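Local structure of 2L protein (Yaba-like disease virus, 3IT8) at residues Asn67-Tyr70 against Ser71-Glu75; Lys215-Ser219 against Glu220-Gly224; Ser241-Glu244 against Pro245-Gly249. The protein probably binds host tumour necrosis factor, using a chain made of an MHC-like N-terminal domain and an Ig-like domain. All blocks are in the same frame, centred on the assembly; numbering follows the deposited sequence.

How the interactions relate
Interaction 1 lies in the MHC-like N-terminal domain, whereas interactions 2 and 3 both belong to the Ig-like part, their centres about 24 Å apart. Interactions 1 and 2 are partly buried and apolar in part: helix 61-82 presses aromatic residues against a sheet, and the turn after strand 213-218 folds Phe-222 back onto Ile-217 of that strand and onto Val-280 of strand 279-284. Interaction 3 is a surface loop contact, yet it reaches strands of the N-terminal domain and relies on charge, with Glu-244 and Glu-247 near Arg-119. Backbone bonding changes accordingly, from successive alpha-helical bonds in 67-75, through a 3-10 turn in 215-224, to a beta turn and an ST turn in 241-249, with a carboxylate taking one backbone N-H.

Interaction 1: residues Asn67-Tyr70 against Ser71-Glu75; sequences NFWY and SLMKE
Ser-71, Leu-72, Met-73 and Lys-74 donate their backbone N-H groups to the carbonyls of Asn-67, Phe-68, Trp-69 and Tyr-70, four consecutive alpha-helical bonds within helix 61-82, one of the two long helices that lie on the eight-stranded sheet of the MHC-like fold. The bond from Met-73 N to Trp-69 O is 2.7 Å long, and its donor sits nearly along the C=O axis; that from Lys-74 N to Tyr-70 O is 2.8 Å, with its donor tilted out of the carbonyl plane. Asn-67 OD1 and Tyr-70 OH find their partners beyond the helix, accepting from Gly-42 N and bonding to Tyr-17 O.

Successive residues send their side chains to different neighbours. Tyr-70 stacks on Tyr-35, while Trp-69 meets Tyr-7 of strand 2-10 and Leu-93 of strand 90-100, two strands that Met-73 also reaches. The aliphatic chain of Lys-74 runs past the Tyr-70 phenol at an oblique angle, CD coming 4.0 Å from Tyr-70 OH. Met-73 CG lies against the Trp-69 carbonyl, and the chain, bent at chi3 (63°), carries CE away from it.

On the side of helix 148-174, Phe-68 lies edge-to-face with Tyr-154, and its CE2 stands over the centre of the Trp-69 ring, 3.4 Å above the plane. Leu-72 lies beside Phe-68 and points the same way, since both have CG anti to the backbone N (chi1 167° for Phe-68); Leu-72 CD2 rests 3.6 Å from Phe-68 CZ and 4.4 Å from Trp-69 CZ3.

Interaction 2: residues Lys215-Ser219 against Glu220-Gly224; sequences KWIES and EHFKG
His-221 and Phe-222 hand their backbone N-H groups to the carbonyls of Glu-218 and Ser-219, three residues back, and so wind the chain into a 3-10 turn directly after strand 213-218. The first bond, His-221 N to Glu-218 O, measures 3.1 Å; the second, Phe-222 N to Ser-219 O, is 3.0 Å and straighter at the hydrogen (164°). In both the donor stands above the carbonyl plane instead of on a lone pair, as is usual for the tighter 3-10 winding. A third such bond, Lys-223 N to Glu-220 O, carries the turn on.

The side-chain polar atoms look mostly to the loop before strand 279-284, where Ser-219 OG is bonded to the carbonyl of Ser-277. Glu-218 and Glu-220 lie side by side and point the same way, their carboxylate planes 50° apart, with Glu-218 OE1 modelled 3.0 Å from Glu-220 OE2. Both of these oxygens are acceptors; each makes a weak hydrogen bond with a serine hydroxyl, Ser-276 for Glu-218 and Ser-277 for Glu-220.

Apolar packing closes the inner side of the turn. Ile-217 crosses Phe-222, which also packs on Val-280 and Tyr-234, at about a right angle, its CG2 branch, anti to the backbone N, lying 3.7 Å from Phe-222 CE1. The same methyl is 3.9 Å from His-221 CD2, while Ser-219 O sits in the plane of the Phe-222 ring, at its edge.

Next to this corner, Trp-216 packs on Cys-202 and Cys-281, the pair joined by a disulfide, and bonds through NE1 to Asp-267: the tryptophan beside the intersheet disulfide that marks the core of an immunoglobulin domain.

Interaction 3: residues Ser241-Glu244 against Pro245-Gly249; sequences SNYE and PGEPG
Glu-244 and Glu-247 grip each other through two hydrogen bonds. Glu-247 N donates to Glu-244 O (3.1 Å), and Glu-247 OE1 in return accepts from Glu-244 N (2.8 Å), which meets it from well above the carboxylate plane. Glu-247 CG lies beside its own N (chi1 -53°), and the chain, extended beyond it, reaches back across the turn to that N-H. At the other end, Tyr-243 N donates to Ser-241 OG, forming an ST turn.

The backbone bond closes a beta turn close to type II, with Pro-245 and Gly-246 at its corners. This loop of the Ig-like part rests on strands 103-112 and 115-121 of the MHC-like domain.

Charge follows the same route. Glu-247 OE1 makes a salt bridge with Arg-119, with which Glu-244 OE1 forms a long, weak ion pair; the two glutamates, with OE1 of Glu-244 and OE2 of Glu-247 3.4 Å apart, probably owe their closeness to that shared cation.

Ring contacts involve Tyr-243, whose OH bonds to Glu-111. Gly-249 CA makes a CH-pi contact over the face of the Tyr-243 ring, 3.6 Å from the centroid and 14° off the normal, while Glu-247 OE1 approaches the edge of the same ring.

Interaction 1: residues Asn67-Tyr70 against Ser71-Glu75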
loop_
_atom_site.group_PDB
_atom_site.type_symbol
_atom_site.label_atom_id
_atom_site.label_comp_id
_atom_site.label_asym_id
_atom_site.label_seq_id
_atom_site.Cartn_x
_atom_site.Cartn_y
_atom_site.Cartn_z
ATOM N N ASN D 67 35.066 -14.119 -26.193
ATOM C CA ASN D 67 35.123 -14.379 -27.620
ATOM C C ASN D 67 34.209 -13.409 -28.340
ATOM O O ASN D 67 34.592 -12.857 -29.368
ATOM C CB ASN D 67 34.713 -15.818 -27.930
ATOM C CG ASN D 67 35.565 -16.833 -27.199
ATOM O OD1 ASN D 67 36.746 -16.611 -26.975
ATOM N ND2 ASN D 67 34.972 -17.957 -26.833
ATOM N N PHE D 68 33.011 -13.184 -27.799
ATOM C CA PHE D 68 32.068 -12.261 -28.429
ATOM C C PHE D 68 32.673 -10.872 -28.579
ATOM O O PHE D 68 32.723 -10.320 -29.678
ATOM C CB PHE D 68 30.786 -12.153 -27.621
ATOM C CG PHE D 68 29.919 -11.000 -28.032
ATOM C CD1 PHE D 68 29.029 -11.127 -29.089
ATOM C CD2 PHE D 68 30.016 -9.764 -27.374
ATOM C CE1 PHE D 68 28.244 -10.055 -29.498
ATOM C CE2 PHE D 68 29.236 -8.679 -27.775
ATOM C CZ PHE D 68 28.343 -8.828 -28.846
ATOM N N TRP D 69 33.136 -10.309 -27.469
ATOM C CA TRP D 69 33.717 -8.978 -27.490
ATOM C C TRP D 69 34.999 -8.877 -28.310
ATOM O O TRP D 69 35.168 -7.958 -29.116
ATOM C CB TRP D 69 33.967 -8.495 -26.061
ATOM C CG TRP D 69 32.701 -8.146 -25.335
ATOM C CD1 TRP D 69 32.188 -8.756 -24.221
ATOM C CD2 TRP D 69 31.757 -7.127 -25.704
ATOM N NE1 TRP D 69 30.987 -8.186 -23.876
ATOM C CE2 TRP D 69 30.696 -7.182 -24.767
ATOM C CE3 TRP D 69 31.705 -6.172 -26.738
ATOM C CZ2 TRP D 69 29.588 -6.312 -24.832
ATOM C CZ3 TRP D 69 30.605 -5.310 -26.801
ATOM C CH2 TRP D 69 29.564 -5.390 -25.851
ATOM N N TYR D 70 35.912 -9.813 -28.115
ATOM C CA TYR D 70 37.152 -9.771 -28.872
ATOM C C TYR D 70 36.846 -9.633 -30.358
ATOM O O TYR D 70 37.343 -8.741 -31.042
ATOM C CB TYR D 70 37.962 -11.043 -28.657
ATOM C CG TYR D 70 39.128 -11.117 -29.600
ATOM C CD1 TYR D 70 40.282 -10.372 -29.366
ATOM C CD2 TYR D 70 39.047 -11.864 -30.774
ATOM C CE1 TYR D 70 41.328 -10.363 -30.275
ATOM C CE2 TYR D 70 40.075 -11.865 -31.696
ATOM C CZ TYR D 70 41.219 -11.107 -31.440
ATOM O OH TYR D 70 42.256 -11.066 -32.346
ATOM N N SER D 71 36.017 -10.537 -30.851
ATOM C CA SER D 71 35.653 -10.538 -32.249
ATOM C C SER D 71 34.973 -9.244 -32.710
ATOM O O SER D 71 35.372 -8.648 -33.706
ATOM C CB SER D 71 34.750 -11.732 -32.530
ATOM O OG SER D 71 34.259 -11.657 -33.849
ATOM N N LEU D 72 33.953 -8.810 -31.980
ATOM C CA LEU D 72 33.226 -7.614 -32.350
ATOM C C LEU D 72 34.085 -6.376 -32.222
ATOM O O LEU D 72 33.902 -5.422 -32.957
ATOM C CB LEU D 72 31.969 -7.476 -31.493
ATOM C CG LEU D 72 31.117 -6.254 -31.821
ATOM C CD1 LEU D 72 30.779 -6.204 -33.305
ATOM C CD2 LEU D 72 29.871 -6.303 -30.976
ATOM N N MET D 73 35.019 -6.375 -31.282
ATOM C CA MET D 73 35.894 -5.219 -31.106
ATOM C C MET D 73 36.946 -5.214 -32.198
ATOM O O MET D 73 37.363 -4.171 -32.678
ATOM C CB MET D 73 36.561 -5.259 -29.746
ATOM C CG MET D 73 35.588 -5.055 -28.632
ATOM S SD MET D 73 36.384 -4.888 -27.060
ATOM C CE MET D 73 37.316 -3.384 -27.359
ATOM N N LYS D 74 37.385 -6.398 -32.589
ATOM C CA LYS D 74 38.358 -6.511 -33.653
ATOM C C LYS D 74 37.691 -5.908 -34.902
ATOM O O LYS D 74 38.296 -5.123 -35.616
ATOM C CB LYS D 74 38.692 -7.982 -33.887
ATOM C CG LYS D 74 39.719 -8.203 -34.960
ATOM C CD LYS D 74 39.853 -9.663 -35.269
ATOM C CE LYS D 74 40.667 -9.886 -36.528
ATOM N NZ LYS D 74 40.786 -11.349 -36.843
ATOM N N GLU D 75 36.436 -6.276 -35.153
ATOM C CA GLU D 75 35.703 -5.764 -36.309
ATOM C C GLU D 75 35.637 -4.241 -36.237
ATOM O O GLU D 75 35.903 -3.555 -37.211
ATOM C CB GLU D 75 34.279 -6.330 -36.342
ATOM C CG GLU D 75 33.493 -5.932 -37.581
ATOM C CD GLU D 75 32.003 -6.193 -37.450
ATOM O OE1 GLU D 75 31.618 -7.331 -37.106
ATOM O OE2 GLU D 75 31.214 -5.255 -37.698
#

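Interaction 2: residues Lys215-Ser219 against Glu220-Gly224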
loop_
_atom_site.group_PDB
_atom_site.type_symbol
_atom_site.label_atom_id
_atom_site.label_comp_id
_atom_site.label_asym_id
_atom_site.label_seq_id
_atom_site.Cartn_x
_atom_site.Cartn_y
_atom_site.Cartn_z
ATOM N N LYS D 215 33.513 16.447 -3.772
ATOM C CA LYS D 215 32.547 17.450 -4.230
ATOM C C LYS D 215 32.797 18.790 -3.555
ATOM O O LYS D 215 32.934 18.868 -2.335
ATOM C CB LYS D 215 31.103 17.017 -3.932
ATOM C CG LYS D 215 30.596 15.901 -4.798
ATOM C CD LYS D 215 29.114 15.678 -4.633
ATOM C CE LYS D 215 28.628 14.684 -5.679
ATOM N NZ LYS D 215 27.140 14.653 -5.810
ATOM N N TRP D 216 32.868 19.838 -4.363
ATOM C CA TRP D 216 33.057 21.188 -3.844
ATOM C C TRP D 216 31.716 21.911 -3.848
ATOM O O TRP D 216 31.118 22.133 -4.905
ATOM C CB TRP D 216 34.077 21.963 -4.682
ATOM C CG TRP D 216 35.455 21.442 -4.519
ATOM C CD1 TRP D 216 36.051 20.476 -5.264
ATOM C CD2 TRP D 216 36.398 21.810 -3.503
ATOM N NE1 TRP D 216 37.311 20.214 -4.780
ATOM C CE2 TRP D 216 37.550 21.020 -3.698
ATOM C CE3 TRP D 216 36.381 22.730 -2.447
ATOM C CZ2 TRP D 216 38.681 21.121 -2.874
ATOM C CZ3 TRP D 216 37.506 22.828 -1.627
ATOM C CH2 TRP D 216 38.640 22.028 -1.846
ATOM N N ILE D 217 31.249 22.271 -2.656
ATOM C CA ILE D 217 29.966 22.947 -2.505
ATOM C C ILE D 217 30.085 24.244 -1.712
ATOM O O ILE D 217 30.733 24.280 -0.665
ATOM C CB ILE D 217 28.974 22.027 -1.790
ATOM C CG1 ILE D 217 28.857 20.702 -2.551
ATOM C CG2 ILE D 217 27.641 22.696 -1.687
ATOM C CD1 ILE D 217 28.030 19.669 -1.849
ATOM N N GLU D 218 29.466 25.310 -2.208
ATOM C CA GLU D 218 29.518 26.585 -1.508
ATOM C C GLU D 218 28.923 26.387 -0.115
ATOM O O GLU D 218 27.851 25.797 0.025
ATOM C CB GLU D 218 28.761 27.645 -2.302
ATOM C CG GLU D 218 29.568 28.156 -3.481
ATOM C CD GLU D 218 28.759 29.011 -4.433
ATOM O OE1 GLU D 218 28.053 29.930 -3.962
ATOM O OE2 GLU D 218 28.838 28.769 -5.658
ATOM N N SER D 219 29.627 26.865 0.910
ATOM C CA SER D 219 29.189 26.704 2.299
ATOM C C SER D 219 27.793 27.226 2.646
ATOM O O SER D 219 27.179 26.765 3.615
ATOM C CB SER D 219 30.208 27.337 3.243
ATOM O OG SER D 219 30.360 28.710 2.956
ATOM N N GLU D 220 27.293 28.188 1.875
ATOM C CA GLU D 220 25.965 28.734 2.131
ATOM C C GLU D 220 24.924 27.612 2.150
ATOM O O GLU D 220 24.005 27.606 2.969
ATOM C CB GLU D 220 25.590 29.753 1.056
ATOM C CG GLU D 220 25.604 29.186 -0.347
ATOM C CD GLU D 220 24.923 30.091 -1.354
ATOM O OE1 GLU D 220 23.705 30.329 -1.198
ATOM O OE2 GLU D 220 25.599 30.559 -2.302
ATOM N N HIS D 221 25.090 26.655 1.247
ATOM C CA HIS D 221 24.167 25.537 1.131
ATOM C C HIS D 221 24.089 24.608 2.332
ATOM O O HIS D 221 23.228 23.732 2.382
ATOM C CB HIS D 221 24.506 24.729 -0.108
ATOM C CG HIS D 221 24.370 25.507 -1.371
ATOM N ND1 HIS D 221 23.204 26.154 -1.717
ATOM C CD2 HIS D 221 25.248 25.745 -2.375
ATOM C CE1 HIS D 221 23.368 26.755 -2.882
ATOM N NE2 HIS D 221 24.600 26.523 -3.303
ATOM N N PHE D 222 24.980 24.776 3.298
ATOM C CA PHE D 222 24.923 23.918 4.468
ATOM C C PHE D 222 24.193 24.589 5.622
ATOM O O PHE D 222 24.195 24.085 6.747
ATOM C CB PHE D 222 26.328 23.492 4.889
ATOM C CG PHE D 222 26.939 22.490 3.966
ATOM C CD1 PHE D 222 27.556 22.892 2.786
ATOM C CD2 PHE D 222 26.828 21.130 4.232
ATOM C CE1 PHE D 222 28.049 21.957 1.884
ATOM C CE2 PHE D 222 27.312 20.192 3.341
ATOM C CZ PHE D 222 27.925 20.608 2.162
ATOM N N LYS D 223 23.551 25.719 5.324
ATOM C CA LYS D 223 22.805 26.487 6.313
ATOM C C LYS D 223 23.294 26.319 7.756
ATOM O O LYS D 223 22.515 25.962 8.637
ATOM C CB LYS D 223 21.316 26.133 6.240
ATOM C CG LYS D 223 20.538 26.827 5.130
ATOM C CD LYS D 223 20.917 26.329 3.745
ATOM C CE LYS D 223 20.048 26.985 2.662
ATOM N NZ LYS D 223 20.418 26.560 1.275
ATOM N N GLY D 224 24.579 26.564 7.998
ATOM C CA GLY D 224 25.100 26.449 9.351
ATOM C C GLY D 224 25.541 25.085 9.850
ATOM O O GLY D 224 26.456 25.007 10.667
#

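Interaction 3: residues Ser241-Glu244 against Pro245-Gly249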
loop_
_atom_site.group_PDB
_atom_site.type_symbol
_atom_site.label_atom_id
_atom_site.label_comp_id
_atom_site.label_asym_id
_atom_site.label_seq_id
_atom_site.Cartn_x
_atom_site.Cartn_y
_atom_site.Cartn_z
ATOM N N SER D 241 35.849 17.741 -17.655
ATOM C CA SER D 241 36.526 16.559 -18.186
ATOM C C SER D 241 35.601 15.829 -19.138
ATOM O O SER D 241 34.393 15.984 -19.051
ATOM C CB SER D 241 36.932 15.619 -17.042
ATOM O OG SER D 241 37.530 14.435 -17.534
ATOM N N ASN D 242 36.161 15.048 -20.057
ATOM C CA ASN D 242 35.333 14.292 -20.990
ATOM C C ASN D 242 34.715 13.109 -20.264
ATOM O O ASN D 242 33.745 12.510 -20.726
ATOM C CB ASN D 242 36.162 13.793 -22.162
ATOM C CG ASN D 242 36.571 14.899 -23.078
ATOM O OD1 ASN D 242 35.740 15.708 -23.484
ATOM N ND2 ASN D 242 37.855 14.946 -23.422
ATOM N N TYR D 243 35.295 12.779 -19.120
ATOM C CA TYR D 243 34.815 11.685 -18.312
ATOM C C TYR D 243 33.941 12.241 -17.191
ATOM O O TYR D 243 34.098 13.398 -16.800
ATOM C CB TYR D 243 35.997 10.924 -17.699
ATOM C CG TYR D 243 36.884 10.237 -18.700
ATOM C CD1 TYR D 243 38.022 10.858 -19.189
ATOM C CD2 TYR D 243 36.569 8.963 -19.178
ATOM C CE1 TYR D 243 38.839 10.228 -20.139
ATOM C CE2 TYR D 243 37.373 8.327 -20.126
ATOM C CZ TYR D 243 38.505 8.971 -20.600
ATOM O OH TYR D 243 39.294 8.361 -21.543
ATOM N N GLU D 244 33.027 11.418 -16.678
ATOM C CA GLU D 244 32.159 11.812 -15.572
ATOM C C GLU D 244 32.737 11.144 -14.330
ATOM O O GLU D 244 33.187 10.006 -14.404
ATOM C CB GLU D 244 30.745 11.290 -15.796
ATOM C CG GLU D 244 30.180 11.575 -17.164
ATOM C CD GLU D 244 28.888 10.821 -17.417
ATOM O OE1 GLU D 244 28.876 9.579 -17.241
ATOM O OE2 GLU D 244 27.885 11.462 -17.798
ATOM N N PRO D 245 32.750 11.837 -13.177
ATOM C CA PRO D 245 33.301 11.196 -11.976
ATOM C C PRO D 245 32.644 9.838 -11.750
ATOM O O PRO D 245 31.421 9.706 -11.850
ATOM C CB PRO D 245 32.996 12.204 -10.871
ATOM C CG PRO D 245 31.840 12.991 -11.415
ATOM C CD PRO D 245 32.202 13.164 -12.856
ATOM N N GLY D 246 33.460 8.831 -11.452
ATOM C CA GLY D 246 32.935 7.488 -11.280
ATOM C C GLY D 246 33.546 6.578 -12.348
ATOM O O GLY D 246 33.873 5.413 -12.080
ATOM N N GLU D 247 33.698 7.108 -13.562
ATOM C CA GLU D 247 34.309 6.356 -14.660
ATOM C C GLU D 247 35.808 6.326 -14.357
ATOM O O GLU D 247 36.377 7.340 -13.953
ATOM C CB GLU D 247 34.074 7.065 -16.006
ATOM C CG GLU D 247 32.619 7.378 -16.304
ATOM C CD GLU D 247 32.377 8.020 -17.680
ATOM O OE1 GLU D 247 33.129 8.939 -18.054
ATOM O OE2 GLU D 247 31.417 7.627 -18.388
ATOM N N PRO D 248 36.468 5.165 -14.526
ATOM C CA PRO D 248 37.905 5.151 -14.233
ATOM C C PRO D 248 38.712 6.216 -14.978
ATOM O O PRO D 248 39.804 6.597 -14.542
ATOM C CB PRO D 248 38.326 3.713 -14.569
ATOM C CG PRO D 248 37.250 3.204 -15.465
ATOM C CD PRO D 248 35.993 3.824 -14.905
ATOM N N GLY D 249 38.159 6.731 -16.070
ATOM C CA GLY D 249 38.861 7.745 -16.832
ATOM C C GLY D 249 38.917 9.133 -16.212
ATOM O O GLY D 249 39.629 10.001 -16.713
#